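PDB 3GT5: N-acetylglucosamine 2-epimerase from Xylella fastidiosa, which belongs to the N-acylglucosamine 2-epimerase family and probably catalyses the isomerisation or epimerisation of a sugar. Local coordinates for residues H48-S53 and Y96-C101; H79-V84 and L120-G125; Q132-M137 and S189-Y194. One frame throughout, in Å; residues are numbered along the deposited sequence.

The three contacts follow one another across a single helical domain, consistent with the (α/α)6 barrel of this family. Contact 1 pairs edge strand 48-50, which leads into helix 51-68, with strand 99-101 of the same antiparallel sheet; contact 2 pairs helices 71-88 and 112-127; contact 3 joins helix 133-147 to the turn between helices 172-189 and 192-211. The centre of contact 2 lies about 14 Å from the centres of both others, which are about 24 Å apart. Along the chain the segments of contacts 1 and 2 alternate, whereas contact 3 follows. Y122 bonds to Y96 of contact 1 and packs on A133, W136 and M137 of contact 3, so contact 2 bridges the other two.

Contact 1. Residues H48-S53 and Y96-C101; sequences HRHLVS and YAWTLC
The indole of W98 is the apolar centre, with L51 and V52 packed against it at the start of helix 51-68. V52 CG2 approaches the far end of the indole, 3.6 Å from W98 CH2, while L51 CD2 bridges from the six-membered ring to Y96, reaching Y96 CB at 3.9 Å. W98 directs its CB away from the 48-53 segment, but with CG anti to the backbone N (chi1 -173°) the indole folds back beside the imidazole of H50. The two rings form a T-shaped stack: the H50 edge points at the indole face, with CE1 3.4 Å from W98 CZ2, and the planes stand at 67°. H50 ND1 meanwhile accepts from V52 N, 3.0 Å away in the imidazole plane, so this histidine both N-caps the helix and packs on the tryptophan. T99 CG2 sits 3.6 Å from H50 CD2 and also meets the H48 ring. Main-chain bonds zip the segments together: R49 and L100 form a hydrogen-bonded antiparallel pair, and L51 N bonds to W98 O at 2.8 Å. At the polar edge H48 NE2 and T99 OG1 both hydrogen-bond to E106 OE2, and H48 ND1 to Y36. R49 turns its guanidinium to the other face, held by D28 and the carbonyls of G31 and A46. Strand 48-50 thus borders the sheet beside strand 99-101, which pairs on its other side with strand 104-111, where W98 and T99 both face D107 in a classic beta bulge; L100 packs on Y83 and H88 of helix 71-88, and W98 and V52 on Y113 of helix 112-127.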
loop_
_atom_site.group_PDB
_atom_site.type_symbol
_atom_site.label_atom_id
_atom_site.label_comp_id
_atom_site.label_asym_id
_atom_site.label_seq_id
_atom_site.Cartn_x
_atom_site.Cartn_y
_atom_site.Cartn_z
ATOM N N HIS A 48 0.368 11.697 18.575
ATOM C CA HIS A 48 0.900 10.379 18.216
ATOM C C HIS A 48 1.160 10.348 16.706
ATOM O O HIS A 48 0.273 10.737 15.927
ATOM C CB HIS A 48 -0.059 9.256 18.578
ATOM C CG HIS A 48 0.602 7.906 18.594
ATOM N ND1 HIS A 48 0.504 6.999 17.562
ATOM C CD2 HIS A 48 1.423 7.338 19.515
ATOM C CE1 HIS A 48 1.236 5.932 17.849
ATOM N NE2 HIS A 48 1.803 6.115 19.028
ATOM N N ARG A 49 2.359 9.896 16.310
ATOM C CA ARG A 49 2.732 9.807 14.892
ATOM C C ARG A 49 3.282 8.412 14.535
ATOM O O ARG A 49 3.949 7.740 15.339
ATOM C CB ARG A 49 3.755 10.893 14.524
ATOM C CG ARG A 49 3.308 12.342 14.791
ATOM C CD ARG A 49 2.166 12.823 13.894
ATOM N NE ARG A 49 1.684 14.099 14.439
ATOM C CZ ARG A 49 2.205 15.299 14.189
ATOM N NH1 ARG A 49 3.227 15.474 13.367
ATOM N NH2 ARG A 49 1.699 16.360 14.818
ATOM N N HIS A 50 2.970 7.990 13.313
ATOM C CA HIS A 50 3.305 6.693 12.823
ATOM C C HIS A 50 4.110 6.809 11.539
ATOM O O HIS A 50 3.734 7.552 10.599
ATOM C CB HIS A 50 2.027 5.878 12.540
ATOM C CG HIS A 50 2.260 4.404 12.481
ATOM N ND1 HIS A 50 3.025 3.791 11.496
ATOM C CD2 HIS A 50 1.885 3.423 13.334
ATOM C CE1 HIS A 50 3.038 2.481 11.709
ATOM N NE2 HIS A 50 2.370 2.233 12.832
ATOM N N LEU A 51 5.172 6.014 11.467
ATOM C CA LEU A 51 6.032 6.042 10.282
ATOM C C LEU A 51 5.255 5.788 9.004
ATOM O O LEU A 51 5.556 6.413 8.003
ATOM C CB LEU A 51 7.172 5.017 10.412
ATOM C CG LEU A 51 8.191 4.964 9.297
ATOM C CD1 LEU A 51 8.976 6.284 9.167
ATOM C CD2 LEU A 51 9.121 3.754 9.563
ATOM N N VAL A 52 4.284 4.874 9.013
ATOM C CA VAL A 52 3.525 4.535 7.790
ATOM C C VAL A 52 2.716 5.780 7.312
ATOM O O VAL A 52 2.649 6.018 6.110
ATOM C CB VAL A 52 2.642 3.217 7.969
ATOM C CG1 VAL A 52 1.715 2.954 6.723
ATOM C CG2 VAL A 52 3.568 1.970 8.187
ATOM N N SER A 53 2.109 6.543 8.211
ATOM C CA SER A 53 1.460 7.817 7.788
ATOM C C SER A 53 2.448 8.893 7.310
ATOM O O SER A 53 2.223 9.566 6.262
ATOM C CB SER A 53 0.505 8.356 8.858
ATOM O OG SER A 53 -0.688 7.609 8.837
ATOM N N TYR A 96 14.584 3.779 11.637
ATOM C CA TYR A 96 13.534 4.790 11.667
ATOM C C TYR A 96 12.567 4.446 12.745
ATOM O O TYR A 96 12.113 3.311 12.792
ATOM C CB TYR A 96 12.783 4.844 10.319
ATOM C CG TYR A 96 13.600 5.403 9.199
ATOM C CD1 TYR A 96 13.476 6.747 8.829
ATOM C CD2 TYR A 96 14.495 4.593 8.479
ATOM C CE1 TYR A 96 14.226 7.268 7.811
ATOM C CE2 TYR A 96 15.242 5.087 7.476
ATOM C CZ TYR A 96 15.129 6.432 7.116
ATOM O OH TYR A 96 15.899 6.939 6.101
ATOM N N ALA A 97 12.196 5.421 13.563
ATOM C CA ALA A 97 11.196 5.203 14.603
ATOM C C ALA A 97 9.882 4.783 13.962
ATOM O O ALA A 97 9.404 5.454 13.049
ATOM C CB ALA A 97 11.006 6.464 15.451
ATOM N N TRP A 98 9.299 3.695 14.469
ATOM C CA TRP A 98 7.984 3.209 14.037
ATOM C C TRP A 98 6.854 4.142 14.486
ATOM O O TRP A 98 5.971 4.501 13.705
ATOM C CB TRP A 98 7.807 1.771 14.573
ATOM C CG TRP A 98 6.602 1.016 14.118
ATOM C CD1 TRP A 98 5.647 0.461 14.918
ATOM C CD2 TRP A 98 6.241 0.644 12.767
ATOM N NE1 TRP A 98 4.714 -0.180 14.184
ATOM C CE2 TRP A 98 5.052 -0.108 12.855
ATOM C CE3 TRP A 98 6.816 0.851 11.494
ATOM C CZ2 TRP A 98 4.413 -0.629 11.729
ATOM C CZ3 TRP A 98 6.165 0.315 10.372
ATOM C CH2 TRP A 98 4.985 -0.417 10.497
ATOM N N THR A 99 6.856 4.502 15.776
ATOM C CA THR A 99 5.901 5.470 16.306
ATOM C C THR A 99 6.607 6.499 17.223
ATOM O O THR A 99 7.654 6.229 17.849
ATOM C CB THR A 99 4.788 4.769 17.087
ATOM O OG1 THR A 99 5.393 4.014 18.125
ATOM C CG2 THR A 99 3.947 3.799 16.225
ATOM N N LEU A 100 6.038 7.701 17.250
ATOM C CA LEU A 100 6.544 8.814 18.033
ATOM C C LEU A 100 5.387 9.358 18.827
ATOM O O LEU A 100 4.228 9.250 18.429
ATOM C CB LEU A 100 7.101 9.923 17.147
ATOM C CG LEU A 100 8.201 9.613 16.129
ATOM C CD1 LEU A 100 8.191 10.599 14.959
ATOM C CD2 LEU A 100 9.544 9.624 16.818
ATOM N N CYS A 101 5.710 9.928 19.978
ATOM C CA CYS A 101 4.728 10.669 20.730
ATOM C C CYS A 101 5.398 11.965 21.184
ATOM O O CYS A 101 6.414 11.945 21.892
ATOM C CB CYS A 101 4.200 9.871 21.904
ATOM S SG CYS A 101 2.960 10.870 22.756
#

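Contact 2. Residues H79-V84 and L120-G125; sequences HGLSYV and LAYSCG
L81 and V84 of helix 71-88 meet A121, Y122 and G125 of helix 112-127 within the α-helical barrel, consistent with the (α/α)6 fold of this epimerase family. The segments run at 140° to one another, and their axes come no closer than 10.8 Å, a wide spacing, bridged mainly by L81 from one helix and Y122 from the other. With CG anti to the carbonyl carbon (chi1 -72°), the L81 chain is carried round so that both methyls meet helix 112-127. CD2 comes in at the edge of the Y122 ring, near its plane, 3.7 Å from CD1 of that tyrosine. The same methyl rests against A121, with its CB at 4.2 Å from L81 CD2. The A121 carbonyl also lies close to this methyl, but its polar need is met inside the helix, where it accepts from G125 N. The other methyl, L81 CD1, faces bare backbone: G125 has no side chain, and its CA lies 4.0 Å away from that methyl. Apolar packing alone therefore joins the two segments, and all five touching residues are buried. Helix 133-147 closes one flank, since W136 touches L81 and its ring meets that of Y122, while V58 of helix 51-68 packs on A121. The tyrosine is held at its far end by polar partners, its hydroxyl bonding to R85 NH1 and to the hydroxyl of Y96. V84, its CB directed at the opposite helix, meets the hydroxyl end of the tyrosine, its CG1 3.9 Å from Y122 OH.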
loop_
_atom_site.group_PDB
_atom_site.type_symbol
_atom_site.label_atom_id
_atom_site.label_comp_id
_atom_site.label_asym_id
_atom_site.label_seq_id
_atom_site.Cartn_x
_atom_site.Cartn_y
_atom_site.Cartn_z
ATOM N N HIS A 79 8.327 19.319 3.373
ATOM C CA HIS A 79 7.966 19.284 4.766
ATOM C C HIS A 79 7.897 17.842 5.298
ATOM O O HIS A 79 8.426 17.544 6.367
ATOM C CB HIS A 79 6.608 20.017 4.916
ATOM C CG HIS A 79 6.075 20.093 6.307
ATOM N ND1 HIS A 79 6.437 21.101 7.191
ATOM C CD2 HIS A 79 5.119 19.368 6.937
ATOM C CE1 HIS A 79 5.781 20.934 8.328
ATOM N NE2 HIS A 79 4.957 19.900 8.192
ATOM N N GLY A 80 7.213 16.960 4.543
ATOM C CA GLY A 80 7.060 15.564 4.944
ATOM C C GLY A 80 8.366 14.806 4.971
ATOM O O GLY A 80 8.613 14.001 5.878
ATOM N N LEU A 81 9.193 15.018 3.957
ATOM C CA LEU A 81 10.510 14.380 3.937
ATOM C C LEU A 81 11.431 14.876 5.066
ATOM O O LEU A 81 12.210 14.087 5.621
ATOM C CB LEU A 81 11.173 14.538 2.579
ATOM C CG LEU A 81 10.566 13.702 1.468
ATOM C CD1 LEU A 81 11.027 14.195 0.146
ATOM C CD2 LEU A 81 10.934 12.178 1.654
ATOM N N SER A 82 11.348 16.162 5.439
ATOM C CA SER A 82 12.106 16.645 6.584
ATOM C C SER A 82 11.730 15.905 7.864
ATOM O O SER A 82 12.587 15.549 8.650
ATOM C CB SER A 82 11.944 18.164 6.831
ATOM O OG SER A 82 12.374 18.842 5.674
ATOM N N TYR A 83 10.451 15.697 8.079
ATOM C CA TYR A 83 10.030 14.955 9.238
ATOM C C TYR A 83 10.583 13.510 9.256
ATOM O O TYR A 83 11.045 13.038 10.292
ATOM C CB TYR A 83 8.516 14.922 9.316
ATOM C CG TYR A 83 7.989 14.577 10.679
ATOM C CD1 TYR A 83 8.099 15.477 11.746
ATOM C CD2 TYR A 83 7.386 13.364 10.917
ATOM C CE1 TYR A 83 7.581 15.175 13.000
ATOM C CE2 TYR A 83 6.876 13.044 12.155
ATOM C CZ TYR A 83 6.975 13.959 13.203
ATOM O OH TYR A 83 6.468 13.626 14.430
ATOM N N VAL A 84 10.529 12.835 8.112
ATOM C CA VAL A 84 11.063 11.463 7.989
ATOM C C VAL A 84 12.554 11.459 8.305
ATOM O O VAL A 84 13.024 10.643 9.121
ATOM C CB VAL A 84 10.758 10.839 6.578
ATOM C CG1 VAL A 84 11.464 9.458 6.409
ATOM C CG2 VAL A 84 9.267 10.642 6.368
ATOM N N LEU A 120 9.702 4.164 -0.736
ATOM C CA LEU A 120 8.684 4.766 -1.564
ATOM C C LEU A 120 8.672 6.295 -1.415
ATOM O O LEU A 120 8.616 7.007 -2.452
ATOM C CB LEU A 120 7.307 4.191 -1.207
ATOM C CG LEU A 120 6.150 4.734 -2.053
ATOM C CD1 LEU A 120 6.284 4.304 -3.533
ATOM C CD2 LEU A 120 4.777 4.288 -1.494
ATOM N N ALA A 121 8.746 6.805 -0.178
ATOM C CA ALA A 121 8.736 8.264 0.042
ATOM C C ALA A 121 9.969 8.903 -0.651
ATOM O O ALA A 121 9.889 9.974 -1.287
ATOM C CB ALA A 121 8.705 8.624 1.532
ATOM N N TYR A 122 11.127 8.278 -0.501
ATOM C CA TYR A 122 12.343 8.849 -1.125
ATOM C C TYR A 122 12.258 8.792 -2.657
ATOM O O TYR A 122 12.722 9.734 -3.339
ATOM C CB TYR A 122 13.603 8.130 -0.620
ATOM C CG TYR A 122 13.954 8.356 0.842
ATOM C CD1 TYR A 122 13.534 9.496 1.558
ATOM C CD2 TYR A 122 14.774 7.447 1.522
ATOM C CE1 TYR A 122 13.847 9.677 2.893
ATOM C CE2 TYR A 122 15.138 7.666 2.859
ATOM C CZ TYR A 122 14.683 8.787 3.532
ATOM O OH TYR A 122 15.011 8.993 4.855
ATOM N N SER A 123 11.673 7.722 -3.212
ATOM C CA SER A 123 11.511 7.603 -4.679
ATOM C C SER A 123 10.578 8.714 -5.184
ATOM O O SER A 123 10.857 9.358 -6.210
ATOM C CB SER A 123 10.929 6.245 -5.056
ATOM O OG SER A 123 11.827 5.275 -4.640
ATOM N N CYS A 124 9.509 8.956 -4.430
ATOM C CA CYS A 124 8.633 10.096 -4.717
ATOM C C CYS A 124 9.387 11.429 -4.672
ATOM O O CYS A 124 9.176 12.282 -5.568
ATOM C CB CYS A 124 7.456 10.153 -3.757
ATOM S SG CYS A 124 6.260 8.856 -4.057
ATOM N N GLY A 125 10.250 11.617 -3.673
ATOM C CA GLY A 125 11.087 12.808 -3.581
ATOM C C GLY A 125 11.940 13.028 -4.823
ATOM O O GLY A 125 12.035 14.172 -5.323
#

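Contact 3. Residues Q132-M137 and S189-Y194; sequences QAREWM and SGEQRY
R134 reaches S189 because its chain runs out from the helix with CG anti to the backbone N (chi1 -174°) and then bends at chi3 (-67°), which swings the guanidinium across to the turn. There NH1 donates in the guanidinium plane to a lone pair of S189 O, at 3.1 Å. The same nitrogen donates to a water that in turn bonds to E191 OE1, so this carboxylate, only a long salt-bridge partner at 4.0 Å from R134 NH1, is joined chiefly through solvent. A second water donates to E191 OE1 and R134 O and accepts from Y194 OH, lying in the plane of the tyrosine ring. R193 NH2 donates to that hydroxyl at 3.1 Å and also pairs with D138. Beneath this polar layer, M137 CE packs 4.0 Å from S189 CB and touches the Y194 ring obliquely. S189 OG, accepting from E191 N at 3.2 Å, makes an ST turn, and G190 leaves the helix with positive phi. Helix 133-147 is thereby tied to the short turn connecting helices 172-189 and 192-211, a link of the kind that joins successive helices in α/α barrels.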
loop_
_atom_site.group_PDB
_atom_site.type_symbol
_atom_site.label_atom_id
_atom_site.label_comp_id
_atom_site.label_asym_id
_atom_site.label_seq_id
_atom_site.Cartn_x
_atom_site.Cartn_y
_atom_site.Cartn_z
ATOM N N GLN A 132 18.875 15.020 -4.180
ATOM C CA GLN A 132 19.489 14.393 -2.993
ATOM C C GLN A 132 18.810 13.064 -2.637
ATOM O O GLN A 132 19.430 12.197 -2.037
ATOM C CB GLN A 132 19.383 15.301 -1.764
ATOM C CG GLN A 132 20.330 16.545 -1.723
ATOM C CD GLN A 132 19.779 17.768 -2.494
ATOM O OE1 GLN A 132 18.730 17.700 -3.184
ATOM N NE2 GLN A 132 20.500 18.909 -2.375
ATOM N N ALA A 133 17.529 12.927 -2.998
ATOM C CA ALA A 133 16.773 11.705 -2.731
ATOM C C ALA A 133 17.391 10.458 -3.407
ATOM O O ALA A 133 17.217 9.362 -2.909
ATOM C CB ALA A 133 15.269 11.879 -3.143
ATOM N N ARG A 134 18.159 10.632 -4.496
ATOM C CA ARG A 134 18.808 9.511 -5.129
ATOM C C ARG A 134 19.803 8.884 -4.130
ATOM O O ARG A 134 19.915 7.654 -4.057
ATOM C CB ARG A 134 19.509 9.949 -6.421
ATOM C CG ARG A 134 20.134 8.826 -7.278
ATOM C CD ARG A 134 20.882 9.407 -8.511
ATOM N NE ARG A 134 19.951 10.037 -9.449
ATOM C CZ ARG A 134 19.319 9.403 -10.445
ATOM N NH1 ARG A 134 19.500 8.110 -10.657
ATOM N NH2 ARG A 134 18.488 10.072 -11.231
ATOM N N GLU A 135 20.510 9.723 -3.356
ATOM C CA GLU A 135 21.453 9.240 -2.328
ATOM C C GLU A 135 20.707 8.606 -1.152
ATOM O O GLU A 135 21.146 7.597 -0.618
ATOM C CB GLU A 135 22.327 10.370 -1.762
ATOM C CG GLU A 135 23.459 10.825 -2.656
ATOM C CD GLU A 135 23.043 11.175 -4.068
ATOM O OE1 GLU A 135 22.316 12.199 -4.267
ATOM O OE2 GLU A 135 23.482 10.441 -4.994
ATOM N N TRP A 136 19.587 9.206 -0.751
ATOM C CA TRP A 136 18.806 8.650 0.367
ATOM C C TRP A 136 18.297 7.267 0.017
ATOM O O TRP A 136 18.229 6.386 0.896
ATOM C CB TRP A 136 17.598 9.534 0.698
ATOM C CG TRP A 136 17.898 10.947 1.039
ATOM C CD1 TRP A 136 19.087 11.466 1.499
ATOM C CD2 TRP A 136 16.978 12.048 0.962
ATOM N NE1 TRP A 136 18.958 12.824 1.689
ATOM C CE2 TRP A 136 17.677 13.205 1.352
ATOM C CE3 TRP A 136 15.631 12.164 0.576
ATOM C CZ2 TRP A 136 17.066 14.478 1.400
ATOM C CZ3 TRP A 136 15.021 13.433 0.610
ATOM C CH2 TRP A 136 15.746 14.565 1.015
ATOM N N MET A 137 17.925 7.085 -1.264
ATOM C CA MET A 137 17.514 5.774 -1.809
ATOM C C MET A 137 18.674 4.785 -1.720
ATOM O O MET A 137 18.518 3.633 -1.295
ATOM C CB MET A 137 16.983 5.874 -3.259
ATOM C CG MET A 137 15.732 6.768 -3.466
ATOM S SD MET A 137 15.399 7.400 -5.117
ATOM C CE MET A 137 15.186 5.876 -5.954
ATOM N N SER A 189 14.655 6.614 -10.682
ATOM C CA SER A 189 16.122 6.686 -10.825
ATOM C C SER A 189 16.667 6.054 -12.106
ATOM O O SER A 189 17.814 6.328 -12.487
ATOM C CB SER A 189 16.808 5.989 -9.663
ATOM O OG SER A 189 16.578 4.612 -9.709
ATOM N N GLY A 190 15.893 5.162 -12.727
ATOM C CA GLY A 190 16.319 4.335 -13.834
ATOM C C GLY A 190 17.316 3.223 -13.509
ATOM O O GLY A 190 17.800 2.576 -14.419
ATOM N N GLU A 191 17.639 3.003 -12.241
ATOM C CA GLU A 191 18.619 1.951 -11.898
ATOM C C GLU A 191 18.013 0.565 -12.023
ATOM O O GLU A 191 17.021 0.231 -11.317
ATOM C CB GLU A 191 19.184 2.165 -10.519
ATOM C CG GLU A 191 19.900 3.495 -10.343
ATOM C CD GLU A 191 20.409 3.725 -8.939
ATOM O OE1 GLU A 191 20.435 4.904 -8.502
ATOM O OE2 GLU A 191 20.805 2.753 -8.260
ATOM N N GLN A 192 18.661 -0.279 -12.823
ATOM C CA GLN A 192 18.214 -1.612 -13.085
ATOM C C GLN A 192 18.120 -2.456 -11.833
ATOM O O GLN A 192 17.230 -3.339 -11.791
ATOM C CB GLN A 192 19.128 -2.337 -14.122
ATOM C CG GLN A 192 18.489 -3.592 -14.794
ATOM C CD GLN A 192 17.277 -3.281 -15.652
ATOM O OE1 GLN A 192 17.024 -2.093 -16.006
ATOM N NE2 GLN A 192 16.504 -4.334 -16.013
ATOM N N ARG A 193 18.994 -2.223 -10.859
ATOM C CA ARG A 193 19.009 -3.095 -9.659
ATOM C C ARG A 193 17.662 -3.069 -8.940
ATOM O O ARG A 193 17.227 -4.072 -8.360
ATOM C CB ARG A 193 20.130 -2.764 -8.690
ATOM C CG ARG A 193 19.963 -1.479 -7.849
ATOM C CD ARG A 193 21.237 -1.157 -7.093
ATOM N NE ARG A 193 21.041 0.065 -6.294
ATOM C CZ ARG A 193 21.892 0.539 -5.404
ATOM N NH1 ARG A 193 23.041 -0.071 -5.179
ATOM N NH2 ARG A 193 21.591 1.660 -4.745
ATOM N N TYR A 194 17.033 -1.906 -8.924
ATOM C CA TYR A 194 15.728 -1.798 -8.275
ATOM C C TYR A 194 14.642 -2.569 -8.963
ATOM O O TYR A 194 13.856 -3.233 -8.279
ATOM C CB TYR A 194 15.323 -0.322 -8.145
ATOM C CG TYR A 194 16.264 0.517 -7.377
ATOM C CD1 TYR A 194 16.814 0.089 -6.165
ATOM C CD2 TYR A 194 16.620 1.782 -7.841
ATOM C CE1 TYR A 194 17.653 0.872 -5.438
ATOM C CE2 TYR A 194 17.448 2.590 -7.103
ATOM C CZ TYR A 194 17.980 2.134 -5.894
ATOM O OH TYR A 194 18.810 2.947 -5.119
HETATM O O HOH W 1 19.361 5.488 -6.019
HETATM O O HOH W 2 21.781 6.583 -9.942
#